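Local coordinates for protein cytosolic phospholipase A2 delta (Homo sapiens, PDB 5IZ5) that hydrolyses glycerophospholipids at the sn-2 position in a calcium-dependent manner, with a preference for linoleic acid there, at residues A292-F297 with N461-Y466; V324-I329 with C357-S362; M330-G335 with F655-S660; Q350-L355 with N792-Q797; L699-V704 with P729-F734. The protein carries 3 engineered substitutions. All coordinates share one frame; numbering follows the deposited sequence.

In the fold
Following the chain from its N terminus, helix 292-313 opens contact 1, strand 327-331 opens contacts 2 and 3 in turn, and the end of helix 335-351 opens contact 4. Contact 2 closes first, at 357-362, and contact 1 closes around it at 461-466, so contact 2 is nested inside contact 1. Contact 3 crosses both and closes only at 655-660. Contact 5, between 699-704 and 729-734, is nested in the long loop that contact 4 closes at 792-797, and contact 4 crosses contacts 1, 2 and 3. Contacts 1, 2, 3 and 5 all reach one mixed sheet of the catalytic domain, while contact 4 joins helix ends that pack on strand 730-734 through Phe734.

Contact 1: residues A292-F297 with N461-Y466; sequences AEEQAF and NPLPLY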
# COMPACT_ATOMS: atom_id res chain seq x y z
N ALA B 292 -18.27 -6.66 4.52
CA ALA B 292 -19.53 -7.36 4.24
C ALA B 292 -19.42 -8.26 3.01
O ALA B 292 -19.85 -9.41 3.04
CB ALA B 292 -20.66 -6.36 4.06
N GLU B 293 -18.82 -7.73 1.94
CA GLU B 293 -18.67 -8.49 0.70
C GLU B 293 -17.83 -9.76 0.87
O GLU B 293 -18.15 -10.79 0.29
CB GLU B 293 -18.08 -7.61 -0.40
CG GLU B 293 -19.01 -6.51 -0.91
CD GLU B 293 -19.94 -6.96 -2.03
OE1 GLU B 293 -19.83 -8.09 -2.55
OE2 GLU B 293 -20.81 -6.14 -2.39
N GLU B 294 -16.76 -9.68 1.67
CA GLU B 294 -15.93 -10.87 1.91
C GLU B 294 -16.67 -11.89 2.77
O GLU B 294 -16.60 -13.08 2.51
CB GLU B 294 -14.58 -10.51 2.55
CG GLU B 294 -13.70 -11.74 2.81
CD GLU B 294 -12.24 -11.42 3.11
OE1 GLU B 294 -11.77 -10.30 2.82
OE2 GLU B 294 -11.54 -12.33 3.63
N GLN B 295 -17.39 -11.42 3.79
CA GLN B 295 -18.21 -12.30 4.61
C GLN B 295 -19.26 -13.03 3.78
O GLN B 295 -19.44 -14.24 3.92
CB GLN B 295 -18.91 -11.51 5.72
CG GLN B 295 -17.99 -11.13 6.85
CD GLN B 295 -18.69 -10.29 7.89
OE1 GLN B 295 -19.80 -10.61 8.33
NE2 GLN B 295 -18.04 -9.20 8.31
N ALA B 296 -19.94 -12.29 2.90
CA ALA B 296 -20.91 -12.89 1.99
C ALA B 296 -20.24 -13.90 1.07
O ALA B 296 -20.77 -14.98 0.84
CB ALA B 296 -21.61 -11.81 1.18
N PHE B 297 -19.06 -13.55 0.56
CA PHE B 297 -18.32 -14.49 -0.27
C PHE B 297 -18.03 -15.79 0.48
O PHE B 297 -18.12 -16.87 -0.09
CB PHE B 297 -17.00 -13.88 -0.78
CG PHE B 297 -16.04 -14.90 -1.30
CD1 PHE B 297 -16.15 -15.37 -2.59
CD2 PHE B 297 -15.04 -15.41 -0.48
CE1 PHE B 297 -15.28 -16.33 -3.07
CE2 PHE B 297 -14.16 -16.37 -0.96
CZ PHE B 297 -14.28 -16.83 -2.26
N ASN B 461 -14.76 -19.47 -7.27
CA ASN B 461 -13.30 -19.44 -7.22
C ASN B 461 -12.87 -18.98 -5.83
O ASN B 461 -13.69 -18.42 -5.10
CB ASN B 461 -12.72 -18.47 -8.27
CG ASN B 461 -13.00 -18.91 -9.70
OD1 ASN B 461 -12.40 -19.86 -10.21
ND2 ASN B 461 -13.88 -18.19 -10.39
N PRO B 462 -11.60 -19.23 -5.45
CA PRO B 462 -11.11 -18.66 -4.19
C PRO B 462 -10.98 -17.13 -4.26
O PRO B 462 -10.89 -16.58 -5.35
CB PRO B 462 -9.72 -19.30 -4.02
CG PRO B 462 -9.63 -20.38 -5.04
CD PRO B 462 -10.56 -20.01 -6.15
N LEU B 463 -10.99 -16.47 -3.11
CA LEU B 463 -10.75 -15.03 -3.05
C LEU B 463 -9.25 -14.75 -3.28
O LEU B 463 -8.42 -15.24 -2.52
CB LEU B 463 -11.17 -14.45 -1.70
CG LEU B 463 -10.92 -12.94 -1.53
CD1 LEU B 463 -11.94 -12.13 -2.31
CD2 LEU B 463 -10.96 -12.53 -0.07
N PRO B 464 -8.92 -13.97 -4.32
CA PRO B 464 -7.52 -13.64 -4.60
C PRO B 464 -7.03 -12.44 -3.80
O PRO B 464 -7.72 -11.42 -3.71
CB PRO B 464 -7.54 -13.32 -6.09
CG PRO B 464 -8.88 -12.74 -6.32
CD PRO B 464 -9.82 -13.36 -5.32
N LEU B 465 -5.85 -12.57 -3.21
CA LEU B 465 -5.25 -11.53 -2.38
C LEU B 465 -3.85 -11.19 -2.90
O LEU B 465 -2.96 -12.04 -2.92
CB LEU B 465 -5.19 -11.99 -0.93
CG LEU B 465 -6.57 -12.23 -0.29
CD1 LEU B 465 -6.49 -13.18 0.90
CD2 LEU B 465 -7.21 -10.91 0.12
N TYR B 466 -3.67 -9.95 -3.35
CA TYR B 466 -2.41 -9.50 -3.91
C TYR B 466 -1.77 -8.53 -2.92
O TYR B 466 -2.46 -7.65 -2.38
CB TYR B 466 -2.64 -8.78 -5.25
CG TYR B 466 -3.55 -9.47 -6.26
CD1 TYR B 466 -3.02 -10.10 -7.39
CD2 TYR B 466 -4.94 -9.43 -6.13
CE1 TYR B 466 -3.84 -10.70 -8.34
CE2 TYR B 466 -5.77 -10.03 -7.08
CZ TYR B 466 -5.21 -10.66 -8.18
OH TYR B 466 -6.02 -11.25 -9.14
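The CA atoms of Phe297 and Leu463 lie 8.1 Å apart where the first turns of helix 292-313 face the start of strand 463-471, a helix-on-sheet packing in the alpha/beta catalytic domain. Phe297 swings its ring opposite the main-chain N (chi1 163°), which carries it straight from the helix to the chain entering the strand. The ring meets Asn461 edge-on: the carbonyl O of Asn461 sits near the ring plane, 3.3 Å from CZ of Phe297, where the slightly positive ring hydrogens suit an oxygen. Beside this, CE2 of Phe297 packs 3.6 Å from CB of Leu463. Replacing the ring by an alanine here removes the edge that meets Asn461 O, and Leu463 CB would probably be left facing a gap. Glu294, one turn back along the helix, stretches out until its side chain crosses that of Leu463 at about a right angle. This acid is buried, but OE2 is paired with Arg668 in a salt bridge and hydrogen-bonded to the hydroxyl of Tyr360. These partners hold the flat group so that it can offer a face to a methyl: CD2 of Leu463 lies above it, 3.6 Å from CD of Glu294.

Contact 2: residues V324-I329 with C357-S362; sequences VPVVGI and CVTYFS
Ile329 divides its branches between two partners, with CG2 anti to the backbone N and CG1 anti to the carbonyl carbon (chi1 -69°). CG1 and CD1 thus turn to the methyls of Val358, CG1 coming 3.9 Å from Val358 CG1, while CG2 rests on CD1 of Phe361. The strands are parallel neighbours in a beta-alpha-beta crossover whose helix, 335-351, packs on Ile329 and Phe361 through Leu346. A branched residue suits this spot, and an alanine here would probably leave a gap between Val358 and Phe361 and lose the packing against Leu346. The backbones are joined by Ile329 N to Tyr360 O and by Ser362 N to Ile329 O. Nearer the start, the carbonyl O of Val327 takes two N-H groups, from Thr359 N at 2.8 Å and, longer but straighter, from Tyr360 N at 3.2 Å. Gly328, aligned with Tyr360, adds a CA-H...O contact, its CA 3.2 Å from the carbonyl O of Tyr360. Before the strands pair, a water links the two segments: it donates to Pro325 O and Cys357 O, and accepts from Val327 N and, at 2.7 Å, from Thr359 OG1.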
# COMPACT_ATOMS: atom_id res chain seq x y z
N VAL B 324 -16.39 -26.51 8.29
CA VAL B 324 -15.65 -26.38 7.03
C VAL B 324 -14.32 -25.68 7.31
O VAL B 324 -14.31 -24.52 7.73
CB VAL B 324 -16.43 -25.60 5.95
CG1 VAL B 324 -15.64 -25.55 4.65
CG2 VAL B 324 -17.78 -26.26 5.69
N PRO B 325 -13.19 -26.38 7.08
CA PRO B 325 -11.90 -25.74 7.32
C PRO B 325 -11.58 -24.68 6.26
O PRO B 325 -11.96 -24.83 5.10
CB PRO B 325 -10.91 -26.90 7.23
CG PRO B 325 -11.56 -27.83 6.25
CD PRO B 325 -13.03 -27.74 6.55
N VAL B 326 -10.91 -23.61 6.69
CA VAL B 326 -10.50 -22.53 5.79
C VAL B 326 -9.11 -22.87 5.26
O VAL B 326 -8.14 -22.94 6.01
CB VAL B 326 -10.52 -21.17 6.51
CG1 VAL B 326 -10.09 -20.05 5.58
CG2 VAL B 326 -11.91 -20.88 7.07
N VAL B 327 -9.04 -23.09 3.95
CA VAL B 327 -7.80 -23.48 3.29
C VAL B 327 -7.30 -22.34 2.40
O VAL B 327 -8.08 -21.74 1.67
CB VAL B 327 -8.01 -24.73 2.41
CG1 VAL B 327 -6.73 -25.10 1.67
CG2 VAL B 327 -8.48 -25.91 3.26
N GLY B 328 -6.01 -22.06 2.47
CA GLY B 328 -5.39 -21.01 1.66
C GLY B 328 -4.23 -21.53 0.84
O GLY B 328 -3.51 -22.44 1.26
N ILE B 329 -4.08 -20.99 -0.36
CA ILE B 329 -2.87 -21.14 -1.16
C ILE B 329 -2.08 -19.85 -1.02
O ILE B 329 -2.65 -18.77 -1.16
CB ILE B 329 -3.16 -21.27 -2.66
CG1 ILE B 329 -3.85 -22.59 -2.98
CG2 ILE B 329 -1.87 -21.18 -3.46
CD1 ILE B 329 -4.50 -22.62 -4.35
N CYS B 357 -11.67 -26.93 -2.76
CA CYS B 357 -11.56 -26.87 -1.30
C CYS B 357 -10.83 -25.61 -0.80
O CYS B 357 -10.74 -25.39 0.41
CB CYS B 357 -10.83 -28.11 -0.77
SG CYS B 357 -11.59 -29.69 -1.24
N VAL B 358 -10.32 -24.78 -1.71
CA VAL B 358 -9.52 -23.61 -1.32
C VAL B 358 -10.39 -22.36 -1.20
O VAL B 358 -11.12 -22.01 -2.11
CB VAL B 358 -8.41 -23.34 -2.36
CG1 VAL B 358 -7.58 -22.12 -1.96
CG2 VAL B 358 -7.51 -24.56 -2.49
N THR B 359 -10.27 -21.67 -0.06
CA THR B 359 -11.02 -20.44 0.18
C THR B 359 -10.23 -19.19 -0.25
O THR B 359 -10.77 -18.32 -0.93
CB THR B 359 -11.43 -20.31 1.66
OG1 THR B 359 -12.37 -21.34 1.97
CG2 THR B 359 -12.07 -18.95 1.95
N TYR B 360 -8.95 -19.13 0.13
CA TYR B 360 -8.11 -17.96 -0.13
C TYR B 360 -6.91 -18.28 -1.01
O TYR B 360 -6.35 -19.37 -0.95
CB TYR B 360 -7.61 -17.40 1.19
CG TYR B 360 -8.68 -16.79 2.07
CD1 TYR B 360 -9.38 -15.66 1.66
CD2 TYR B 360 -8.97 -17.32 3.32
CE1 TYR B 360 -10.35 -15.09 2.46
CE2 TYR B 360 -9.94 -16.76 4.13
CZ TYR B 360 -10.62 -15.64 3.70
OH TYR B 360 -11.58 -15.06 4.51
N PHE B 361 -6.51 -17.30 -1.82
CA PHE B 361 -5.42 -17.47 -2.78
C PHE B 361 -4.60 -16.17 -2.77
O PHE B 361 -5.00 -15.17 -3.36
CB PHE B 361 -6.01 -17.81 -4.15
CG PHE B 361 -5.00 -18.06 -5.25
CD1 PHE B 361 -3.63 -18.10 -5.02
CD2 PHE B 361 -5.45 -18.28 -6.55
CE1 PHE B 361 -2.74 -18.33 -6.06
CE2 PHE B 361 -4.57 -18.52 -7.59
CZ PHE B 361 -3.21 -18.54 -7.34
N SER B 362 -3.46 -16.19 -2.07
CA SER B 362 -2.59 -15.02 -1.95
C SER B 362 -1.31 -15.17 -2.78
O SER B 362 -0.80 -16.28 -2.98
CB SER B 362 -2.22 -14.74 -0.49
OG SER B 362 -1.27 -15.68 -0.01
O HOH W 1 -11.41 -23.78 2.50

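Contact 3: residues M330-G335 with F655-S660; sequences MATGGG and FINTSS
A side-chain amide does the work of a backbone partner here: Asn657, at the centre of an inverse gamma turn, offers OD1 to the N-H of Gly333 at 2.8 Å, with the donor tilted 23° from the amide carbonyl plane. Gly333 belongs to the glycine-rich loop that leaves strand 327-331. Gly334 and Gly335 bind substrate, and Gly333 lies close to the nucleophile Ser365 and to Asp651, probably the proton acceptor; in relatives this loop forms the oxyanion hole. Glycine suits position 333 because a beta carbon would press on Asn657 OD1, and Gly334 has backbone angles that would jam a side chain against the preceding carbonyl. Asn657 also crosses Thr332 at about a right angle. CG2 of Thr332 comes 3.2 Å from the carbonyl O of Asn657. The hydroxyl of Thr332 donates to Gly333 O, in the carbonyl plane and on a lone pair, and it accepts from Tyr678 N, so both neighbours fix its rotation. Toward the strand, the segments run roughly antiparallel, and Ser659 grips the strand's end: its OG donates to Ala331 O at 2.8 Å and is also hydrogen-bonded to Ser362 OG, which ties two neighbouring strands to this loop. Met330 packs against the same serine, its CG 3.3 Å from Ser659 OG. Its chain, extended and then bent at the sulfur, places SD 3.5 Å from CB of Ser660, whose own hydroxyl is hydrogen-bonded to Thr658 OG1 at 3.0 Å.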
# COMPACT_ATOMS: atom_id res chain seq x y z
N MET B 330 -0.78 -19.98 -0.82
CA MET B 330 0.10 -18.84 -0.59
C MET B 330 1.33 -19.00 -1.49
O MET B 330 2.07 -19.97 -1.37
CB MET B 330 0.48 -18.87 0.88
CG MET B 330 1.58 -17.98 1.40
SD MET B 330 1.60 -18.15 3.19
CE MET B 330 3.03 -19.21 3.52
N ALA B 331 1.50 -18.06 -2.42
CA ALA B 331 2.56 -18.13 -3.41
C ALA B 331 3.57 -17.03 -3.16
O ALA B 331 3.20 -15.93 -2.72
CB ALA B 331 1.97 -18.01 -4.81
N THR B 332 4.84 -17.32 -3.44
CA THR B 332 5.92 -16.35 -3.30
C THR B 332 6.18 -15.70 -4.66
O THR B 332 5.49 -15.97 -5.64
CB THR B 332 7.24 -17.01 -2.82
OG1 THR B 332 7.77 -17.84 -3.86
CG2 THR B 332 7.02 -17.84 -1.57
N GLY B 333 7.22 -14.87 -4.71
CA GLY B 333 7.63 -14.26 -5.95
C GLY B 333 8.60 -15.09 -6.76
O GLY B 333 8.98 -16.20 -6.36
N GLY B 334 9.02 -14.53 -7.89
CA GLY B 334 10.00 -15.13 -8.79
C GLY B 334 9.64 -14.99 -10.26
O GLY B 334 9.74 -15.96 -11.01
N GLY B 335 9.24 -13.79 -10.67
CA GLY B 335 8.98 -13.49 -12.08
C GLY B 335 8.22 -14.56 -12.85
O GLY B 335 7.28 -15.16 -12.33
N PHE B 655 11.73 -6.79 0.27
CA PHE B 655 11.92 -7.04 1.70
C PHE B 655 11.83 -8.52 2.07
O PHE B 655 12.81 -9.10 2.52
CB PHE B 655 10.94 -6.21 2.52
CG PHE B 655 11.22 -4.74 2.47
CD1 PHE B 655 10.84 -4.00 1.36
CD2 PHE B 655 11.86 -4.09 3.52
CE1 PHE B 655 11.09 -2.64 1.29
CE2 PHE B 655 12.12 -2.73 3.46
CZ PHE B 655 11.73 -2.00 2.35
N ILE B 656 10.65 -9.12 1.90
CA ILE B 656 10.43 -10.53 2.27
C ILE B 656 9.56 -11.27 1.27
O ILE B 656 8.44 -10.84 0.97
CB ILE B 656 9.72 -10.68 3.63
CG1 ILE B 656 10.49 -9.95 4.74
CG2 ILE B 656 9.58 -12.16 3.97
CD1 ILE B 656 9.83 -9.98 6.10
N ASN B 657 10.04 -12.44 0.84
CA ASN B 657 9.45 -13.16 -0.29
C ASN B 657 8.28 -14.05 0.12
O ASN B 657 8.29 -15.26 -0.16
CB ASN B 657 10.54 -13.98 -0.99
CG ASN B 657 10.09 -14.54 -2.33
OD1 ASN B 657 9.22 -13.98 -3.00
ND2 ASN B 657 10.70 -15.65 -2.73
N THR B 658 7.26 -13.44 0.71
CA THR B 658 6.07 -14.16 1.18
C THR B 658 4.79 -13.36 0.95
O THR B 658 4.78 -12.12 1.01
CB THR B 658 6.17 -14.49 2.68
OG1 THR B 658 5.07 -15.32 3.05
CG2 THR B 658 6.17 -13.22 3.55
N SER B 659 3.69 -14.07 0.70
CA SER B 659 2.37 -13.47 0.61
C SER B 659 1.55 -13.76 1.87
O SER B 659 0.34 -13.56 1.89
CB SER B 659 1.64 -13.94 -0.65
OG SER B 659 1.39 -15.33 -0.63
N SER B 660 2.22 -14.18 2.94
CA SER B 660 1.58 -14.66 4.16
C SER B 660 0.78 -13.65 4.99
O SER B 660 -0.19 -14.04 5.65
CB SER B 660 2.62 -15.34 5.06
OG SER B 660 3.62 -14.42 5.46

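Contact 4: residues Q350-L355 with N792-Q797; sequences QKLGLL and NVQTSQ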
# COMPACT_ATOMS: atom_id res chain seq x y z
N GLN B 350 -6.54 -28.79 -9.38
CA GLN B 350 -7.76 -28.97 -10.15
C GLN B 350 -8.00 -30.45 -10.44
O GLN B 350 -9.06 -30.98 -10.15
CB GLN B 350 -7.71 -28.18 -11.46
CG GLN B 350 -9.05 -28.11 -12.18
CD GLN B 350 -9.00 -27.28 -13.45
OE1 GLN B 350 -8.15 -27.48 -14.31
NE2 GLN B 350 -9.93 -26.33 -13.57
N LYS B 351 -6.99 -31.10 -11.01
CA LYS B 351 -7.07 -32.52 -11.34
C LYS B 351 -7.39 -33.39 -10.13
O LYS B 351 -8.15 -34.34 -10.24
CB LYS B 351 -5.76 -32.99 -11.98
CG LYS B 351 -5.57 -32.51 -13.40
CD LYS B 351 -4.22 -32.97 -13.93
CE LYS B 351 -3.99 -32.57 -15.37
NZ LYS B 351 -2.62 -32.93 -15.81
N LEU B 352 -6.82 -33.05 -8.98
CA LEU B 352 -7.10 -33.76 -7.74
C LEU B 352 -8.45 -33.41 -7.13
O LEU B 352 -8.84 -33.99 -6.12
CB LEU B 352 -6.01 -33.47 -6.70
CG LEU B 352 -4.58 -33.88 -7.02
CD1 LEU B 352 -3.68 -33.51 -5.85
CD2 LEU B 352 -4.47 -35.37 -7.32
N GLY B 353 -9.16 -32.44 -7.72
CA GLY B 353 -10.43 -31.97 -7.18
C GLY B 353 -10.28 -31.21 -5.88
O GLY B 353 -11.24 -31.08 -5.13
N LEU B 354 -9.09 -30.69 -5.60
CA LEU B 354 -8.83 -30.00 -4.34
C LEU B 354 -8.83 -28.47 -4.46
O LEU B 354 -8.86 -27.77 -3.44
CB LEU B 354 -7.51 -30.48 -3.73
CG LEU B 354 -7.46 -31.98 -3.41
CD1 LEU B 354 -6.07 -32.36 -2.94
CD2 LEU B 354 -8.49 -32.37 -2.37
N LEU B 355 -8.83 -27.96 -5.68
CA LEU B 355 -8.92 -26.52 -5.90
C LEU B 355 -10.24 -25.97 -5.34
O LEU B 355 -10.26 -24.88 -4.76
CB LEU B 355 -8.78 -26.19 -7.39
CG LEU B 355 -8.60 -24.72 -7.80
CD1 LEU B 355 -7.49 -24.03 -7.01
CD2 LEU B 355 -8.33 -24.62 -9.29
N ASN B 792 4.79 -32.56 -8.59
CA ASN B 792 5.13 -32.39 -7.17
C ASN B 792 3.92 -32.27 -6.26
O ASN B 792 3.95 -32.70 -5.12
CB ASN B 792 6.03 -31.18 -6.96
CG ASN B 792 7.44 -31.40 -7.44
OD1 ASN B 792 7.77 -32.47 -7.97
ND2 ASN B 792 8.29 -30.41 -7.26
N VAL B 793 2.85 -31.66 -6.76
CA VAL B 793 1.62 -31.56 -5.99
C VAL B 793 0.83 -32.88 -6.07
O VAL B 793 0.35 -33.36 -5.04
CB VAL B 793 0.77 -30.35 -6.44
CG1 VAL B 793 -0.64 -30.44 -5.88
CG2 VAL B 793 1.44 -29.07 -5.98
N GLN B 794 0.70 -33.45 -7.26
CA GLN B 794 -0.02 -34.72 -7.42
C GLN B 794 0.57 -35.84 -6.57
O GLN B 794 -0.15 -36.52 -5.85
CB GLN B 794 -0.09 -35.14 -8.89
CG GLN B 794 -1.25 -34.49 -9.63
CD GLN B 794 -1.29 -34.84 -11.10
OE1 GLN B 794 -0.38 -35.50 -11.62
NE2 GLN B 794 -2.33 -34.40 -11.79
N THR B 795 1.89 -35.98 -6.61
CA THR B 795 2.57 -36.97 -5.77
C THR B 795 2.41 -36.73 -4.27
O THR B 795 2.72 -37.60 -3.47
CB THR B 795 4.06 -37.05 -6.09
OG1 THR B 795 4.58 -38.32 -5.67
CG2 THR B 795 4.80 -35.94 -5.38
N SER B 796 1.98 -35.53 -3.88
CA SER B 796 1.76 -35.20 -2.47
C SER B 796 0.29 -35.30 -2.07
O SER B 796 -0.09 -34.86 -0.98
CB SER B 796 2.27 -33.78 -2.19
OG SER B 796 3.58 -33.61 -2.68
N GLN B 797 -0.53 -35.87 -2.95
CA GLN B 797 -1.97 -35.96 -2.72
C GLN B 797 -2.28 -36.49 -1.33
O GLN B 797 -3.12 -35.92 -0.63
CB GLN B 797 -2.62 -36.85 -3.78
CG GLN B 797 -4.13 -36.99 -3.62
CD GLN B 797 -4.75 -37.89 -4.67
OE1 GLN B 797 -4.07 -38.69 -5.31
NE2 GLN B 797 -6.06 -37.76 -4.85
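Apolar contact centres on Leu352, whose two methyls reach different partners on the other segment. CD2 lies over the flat amide of Gln797, 3.7 Å from its CD and almost equally far from its oxygen and nitrogen, so it meets a face of the amide, where nothing asks for a hydrogen bond. CD1 sits against CB of Gln797 and stands 4.3 Å from CG1 of Val793, the buried end of the contact. Leucine suits the place because its fork can touch the side chains of two helices at once, and Gln797 fits as its cover: fully extended, its chain runs beside both methyls.

Amide-to-methylene packing comes second. Gln794 stretches out until NE2 lies 3.2 Å from CD of Lys351, along the lysine's hydrocarbon part. The lysine is extended too, and its NZ makes a long, weak ion pair with Asp790. Long chains with polar ends suit this surface contact: their methylenes pack while the ends can reach solvent.

Backbone bonds within each segment shape the two helix ends that meet here. Helix 335-351 finishes in a Schellman motif, where Gly353 takes the positive phi that glycine accepts easily and its N bonds to Gln350 O at 2.8 Å. Across the contact, a type I turn from Gln794 to Gln797 joins helix 779-794 to helix 797-810, with Gln797 N bonded to Gln794 O. Ser796 holds the N-cap position of the second helix, yet its OG turns back to the first, donating to Asn792 O at 2.6 Å.

Contact 5: residues L699-V704 with P729-F734; sequences LPFPRV and PILLHF
The proline-rich loop 699-704, which follows helix 685-696, rests Pro700, Phe701 and Pro702 on Pro729 and Leu731 at the entrance to strand 730-734. In each direction a carbonyl of one segment meets a proline ring of the other. Pro700 O lies 3.4 Å from CD of Pro729, and in return Pro729 O lies 3.5 Å from CD of Pro702. The CD carbon is bonded to the amide nitrogen, so its hydrogens are slightly polarised and tolerate a nearby oxygen; Pro700, Pro702 and Pro729 have no N-H to donate, and the segments meet here by van der Waals packing. The sheet is the mixed one of the catalytic domain, in which strand 730-734 runs parallel to 672-676 on one side and antiparallel to 718-720 on the other. Its residues Ile730 and Leu732 bond through the backbone to Ile673, while Leu731 bonds to Phe720. Leu731 is the strand residue whose side chain touches the loop, and its CD1 sits 3.6 Å from CG of Pro702, the two side chains crossing at about a right angle. Phe701 approaches the same methyl with the end of its ring, though the modelled separation is too short to be trusted. The ring is backed by its own neighbour, as CD of Pro702 lies 3.5 Å above one face, offset toward the rim. Beyond the loop, Phe701 also touches Leu687 of helix 685-696, and CD2 of Leu731 packs against CE of Met330.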
# COMPACT_ATOMS: atom_id res chain seq x y z
N LEU B 699 1.78 -13.76 16.52
CA LEU B 699 0.85 -14.44 15.62
C LEU B 699 1.15 -15.94 15.65
O LEU B 699 2.29 -16.33 15.40
CB LEU B 699 1.01 -13.90 14.20
CG LEU B 699 0.67 -12.41 14.01
CD1 LEU B 699 0.86 -12.02 12.56
CD2 LEU B 699 -0.75 -12.10 14.46
N PRO B 700 0.14 -16.78 15.95
CA PRO B 700 0.43 -18.21 16.04
C PRO B 700 0.82 -18.82 14.70
O PRO B 700 0.09 -18.69 13.71
CB PRO B 700 -0.86 -18.83 16.58
CG PRO B 700 -1.93 -17.82 16.35
CD PRO B 700 -1.25 -16.47 16.35
N PHE B 701 1.97 -19.48 14.69
CA PHE B 701 2.52 -20.04 13.48
C PHE B 701 3.43 -21.20 13.90
O PHE B 701 4.14 -21.08 14.89
CB PHE B 701 3.32 -18.96 12.76
CG PHE B 701 3.72 -19.33 11.39
CD1 PHE B 701 2.86 -19.11 10.33
CD2 PHE B 701 4.94 -19.92 11.15
CE1 PHE B 701 3.22 -19.47 9.05
CE2 PHE B 701 5.30 -20.29 9.88
CZ PHE B 701 4.44 -20.06 8.83
N PRO B 702 3.40 -22.33 13.16
CA PRO B 702 4.21 -23.48 13.58
C PRO B 702 5.70 -23.25 13.41
O PRO B 702 6.12 -22.40 12.62
CB PRO B 702 3.77 -24.60 12.63
CG PRO B 702 3.30 -23.89 11.42
CD PRO B 702 2.66 -22.62 11.92
N ARG B 703 6.48 -24.01 14.16
CA ARG B 703 7.93 -23.98 14.02
C ARG B 703 8.30 -24.49 12.63
O ARG B 703 7.70 -25.43 12.13
CB ARG B 703 8.59 -24.83 15.09
CG ARG B 703 8.18 -24.48 16.51
CD ARG B 703 9.16 -25.00 17.52
NE ARG B 703 8.77 -24.57 18.85
CZ ARG B 703 8.21 -25.32 19.79
NH1 ARG B 703 7.94 -26.61 19.59
NH2 ARG B 703 7.91 -24.78 20.97
N VAL B 704 9.28 -23.84 12.02
CA VAL B 704 9.80 -24.24 10.72
C VAL B 704 11.24 -24.66 10.97
O VAL B 704 12.16 -23.83 10.89
CB VAL B 704 9.71 -23.10 9.69
CG1 VAL B 704 10.32 -23.53 8.35
CG2 VAL B 704 8.26 -22.69 9.48
N PRO B 729 -2.09 -22.34 12.22
CA PRO B 729 -2.48 -23.11 11.03
C PRO B 729 -1.49 -24.23 10.68
O PRO B 729 -0.31 -24.15 11.03
CB PRO B 729 -2.48 -22.06 9.93
CG PRO B 729 -1.49 -21.05 10.39
CD PRO B 729 -1.64 -20.98 11.87
N ILE B 730 -1.99 -25.24 9.97
CA ILE B 730 -1.16 -26.30 9.41
C ILE B 730 -0.55 -25.80 8.11
O ILE B 730 -1.25 -25.21 7.29
CB ILE B 730 -1.99 -27.57 9.11
CG1 ILE B 730 -2.59 -28.12 10.41
CG2 ILE B 730 -1.13 -28.64 8.43
CD1 ILE B 730 -3.70 -29.12 10.18
N LEU B 731 0.73 -26.06 7.92
CA LEU B 731 1.43 -25.69 6.69
C LEU B 731 1.98 -26.89 5.94
O LEU B 731 2.71 -27.70 6.50
CB LEU B 731 2.56 -24.73 7.01
CG LEU B 731 2.11 -23.27 6.95
CD1 LEU B 731 2.53 -22.54 8.20
CD2 LEU B 731 2.63 -22.59 5.70
N LEU B 732 1.61 -26.98 4.67
CA LEU B 732 2.21 -27.89 3.72
C LEU B 732 3.01 -27.06 2.75
O LEU B 732 2.46 -26.27 1.99
CB LEU B 732 1.14 -28.67 2.96
CG LEU B 732 0.97 -30.17 3.24
CD1 LEU B 732 1.29 -30.55 4.67
CD2 LEU B 732 -0.43 -30.61 2.87
N HIS B 733 4.33 -27.27 2.77
CA HIS B 733 5.26 -26.45 2.02
C HIS B 733 5.83 -27.21 0.82
O HIS B 733 6.34 -28.32 0.97
CB HIS B 733 6.38 -26.02 2.95
CG HIS B 733 7.34 -25.06 2.33
ND1 HIS B 733 7.00 -23.76 2.04
CD2 HIS B 733 8.64 -25.20 1.96
CE1 HIS B 733 8.05 -23.14 1.51
NE2 HIS B 733 9.05 -24.00 1.45
N PHE B 734 5.75 -26.59 -0.35
CA PHE B 734 6.18 -27.19 -1.60
C PHE B 734 7.33 -26.40 -2.20
O PHE B 734 7.12 -25.43 -2.94
CB PHE B 734 5.02 -27.23 -2.60
CG PHE B 734 3.83 -28.01 -2.12
CD1 PHE B 734 3.62 -29.31 -2.55
CD2 PHE B 734 2.94 -27.44 -1.22
CE1 PHE B 734 2.53 -30.03 -2.09
CE2 PHE B 734 1.85 -28.15 -0.76
CZ PHE B 734 1.64 -29.45 -1.20